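Local coordinates for protein cysteine S-methyltransferase NleE (Escherichia coli O157:H7, PDB 4R29) that probably blocks host NF-kappa-B signalling by methylating a zinc-finger cysteine of TAB2 and TAB3 with S-adenosylmethionine as methyl donor, at residues Lys24-Glu29 with Asp121-Cys126. The protein carries 1 engineered substitution. Sequence-based numbering, arbitrary orientation.
Sequences KNIYPE and DLHALC
Ile26 reaches from the short N-terminal helix 22-26 across to helix 120-125 and makes every contact between the two segments, touching His123, Leu122 and Cys126. Its CD1 methyl sits over one face of the His123 imidazole, 3.7 Å from the ring centroid and 19° off the normal, a CH-pi contact displaced toward the rim, so that His123 NE2 is the nearest ring atom to CD1 at 3.5 Å. The same methyl meets the isobutyl group of Leu122, with Ile26 CD1 3.9 Å from Leu122 CG. The other branch serves Cys126: Ile26 CG2 lies 3.7 Å from Cys126 CB. With CG1 between the backbone N and the carbonyl carbon (chi1 64°) and CD1 extended beyond it, the isoleucine turns CD1 to Leu122 and His123 and CG2 to Cys126.

A hydrogen bond from His123 ND1 to the backbone carbonyl Asn119 O, just before the helix begins, helps fix the rotation of the imidazole, while Phe62 of helix 59-76 packs against it edge-to-face. Leu122 rests on Val147 and Cys126 on Cys133, which seats this helix on the three-stranded antiparallel sheet; Tyr27, next to Ile26, packs on Ile135 of the same sheet. Some 13 Å separates the Leu122 side chain from the bound S-adenosylmethionine. With no hydrogen bond between them, the two segments meet through apolar and CH-pi contact, all of it made by Ile26.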
loop_
_atom_site.group_PDB
_atom_site.type_symbol
_atom_site.label_atom_id
_atom_site.label_comp_id
_atom_site.label_asym_id
_atom_site.label_seq_id
_atom_site.Cartn_x
_atom_site.Cartn_y
_atom_site.Cartn_z
ATOM N N LYS A 24 10.832 -5.847 11.802
ATOM C CA LYS A 24 11.873 -6.364 10.910
ATOM C C LYS A 24 11.375 -7.628 10.231
ATOM O O LYS A 24 11.818 -7.984 9.147
ATOM C CB LYS A 24 13.171 -6.656 11.666
ATOM C CG LYS A 24 13.912 -5.436 12.170
ATOM C CD LYS A 24 15.185 -5.846 12.904
ATOM C CE LYS A 24 15.858 -4.656 13.563
ATOM N NZ LYS A 24 17.055 -5.089 14.321
ATOM N N ASN A 25 10.436 -8.303 10.879
ATOM C CA ASN A 25 9.858 -9.509 10.309
ATOM C C ASN A 25 9.112 -9.278 9.004
ATOM O O ASN A 25 9.171 -10.110 8.097
ATOM C CB ASN A 25 8.945 -10.193 11.313
ATOM C CG ASN A 25 9.557 -11.446 11.864
ATOM O OD1 ASN A 25 9.925 -11.506 13.041
ATOM N ND2 ASN A 25 9.694 -12.460 11.009
ATOM N N ILE A 26 8.410 -8.152 8.911
ATOM C CA ILE A 26 7.631 -7.850 7.716
ATOM C C ILE A 26 8.283 -6.789 6.848
ATOM O O ILE A 26 7.869 -6.573 5.711
ATOM C CB ILE A 26 6.234 -7.372 8.080
ATOM C CG1 ILE A 26 6.312 -6.049 8.855
ATOM C CG2 ILE A 26 5.507 -8.453 8.863
ATOM C CD1 ILE A 26 4.959 -5.342 9.009
ATOM N N TYR A 27 9.310 -6.133 7.386
ATOM C CA TYR A 27 9.984 -5.037 6.692
ATOM C C TYR A 27 11.489 -5.137 6.958
ATOM O O TYR A 27 12.086 -4.263 7.591
ATOM C CB TYR A 27 9.413 -3.709 7.193
ATOM C CG TYR A 27 9.884 -2.458 6.479
ATOM C CD1 TYR A 27 10.769 -2.525 5.408
ATOM C CD2 TYR A 27 9.434 -1.202 6.888
ATOM C CE1 TYR A 27 11.191 -1.383 4.764
ATOM C CE2 TYR A 27 9.856 -0.054 6.261
ATOM C CZ TYR A 27 10.732 -0.145 5.193
ATOM O OH TYR A 27 11.154 1.005 4.557
ATOM N N PRO A 28 12.108 -6.220 6.473
ATOM C CA PRO A 28 13.499 -6.540 6.803
ATOM C C PRO A 28 14.414 -5.339 6.600
ATOM O O PRO A 28 15.210 -4.996 7.475
ATOM C CB PRO A 28 13.865 -7.626 5.781
ATOM C CG PRO A 28 12.579 -8.191 5.325
ATOM C CD PRO A 28 11.577 -7.080 5.400
ATOM N N GLU A 29 14.278 -4.702 5.448
ATOM C CA GLU A 29 15.229 -3.694 4.996
ATOM C C GLU A 29 15.038 -2.326 5.642
ATOM O O GLU A 29 15.392 -1.309 5.054
ATOM C CB GLU A 29 15.150 -3.556 3.468
ATOM C CG GLU A 29 13.825 -2.987 2.947
ATOM C CD GLU A 29 12.692 -4.019 2.851
ATOM O OE1 GLU A 29 12.799 -5.116 3.443
ATOM O OE2 GLU A 29 11.679 -3.721 2.175
ATOM N N ASP A 121 -3.662 -4.644 10.699
ATOM C CA ASP A 121 -4.009 -5.226 9.401
ATOM C C ASP A 121 -2.754 -5.566 8.602
ATOM O O ASP A 121 -2.676 -6.597 7.954
ATOM C CB ASP A 121 -4.852 -4.245 8.577
ATOM C CG ASP A 121 -6.297 -4.229 8.990
ATOM O OD1 ASP A 121 -6.662 -4.952 9.934
ATOM O OD2 ASP A 121 -7.077 -3.490 8.363
ATOM N N LEU A 122 -1.787 -4.658 8.622
ATOM C CA LEU A 122 -0.569 -4.845 7.860
ATOM C C LEU A 122 0.127 -6.117 8.358
ATOM O O LEU A 122 0.619 -6.919 7.565
ATOM C CB LEU A 122 0.342 -3.607 7.988
ATOM C CG LEU A 122 1.771 -3.752 7.444
ATOM C CD1 LEU A 122 1.757 -4.175 5.954
ATOM C CD2 LEU A 122 2.652 -2.487 7.677
ATOM N N HIS A 123 0.165 -6.298 9.677
ATOM C CA HIS A 123 0.812 -7.479 10.242
ATOM C C HIS A 123 0.046 -8.760 9.918
ATOM O O HIS A 123 0.648 -9.773 9.584
ATOM C CB HIS A 123 1.068 -7.303 11.747
ATOM C CG HIS A 123 2.200 -6.373 12.037
ATOM N ND1 HIS A 123 2.086 -5.001 11.923
ATOM C CD2 HIS A 123 3.495 -6.614 12.356
ATOM C CE1 HIS A 123 3.252 -4.441 12.186
ATOM N NE2 HIS A 123 4.122 -5.393 12.454
ATOM N N ALA A 124 -1.280 -8.701 9.996
ATOM C CA ALA A 124 -2.121 -9.849 9.658
ATOM C C ALA A 124 -1.968 -10.242 8.182
ATOM O O ALA A 124 -1.935 -11.436 7.840
ATOM C CB ALA A 124 -3.597 -9.564 9.994
ATOM N N LEU A 125 -1.885 -9.227 7.319
ATOM C CA LEU A 125 -1.785 -9.411 5.875
ATOM C C LEU A 125 -0.564 -10.248 5.501
ATOM O O LEU A 125 -0.620 -11.100 4.599
ATOM C CB LEU A 125 -1.633 -8.048 5.201
ATOM C CG LEU A 125 -2.747 -7.480 4.347
ATOM C CD1 LEU A 125 -2.111 -6.426 3.445
ATOM C CD2 LEU A 125 -3.442 -8.562 3.508
ATOM N N CYS A 126 0.542 -9.964 6.186
ATOM C CA CYS A 126 1.827 -10.609 5.948
ATOM C C CYS A 126 1.896 -12.070 6.377
ATOM O O CYS A 126 2.865 -12.768 6.051
ATOM C CB CYS A 126 2.923 -9.827 6.659
ATOM S SG CYS A 126 3.299 -8.288 5.829
#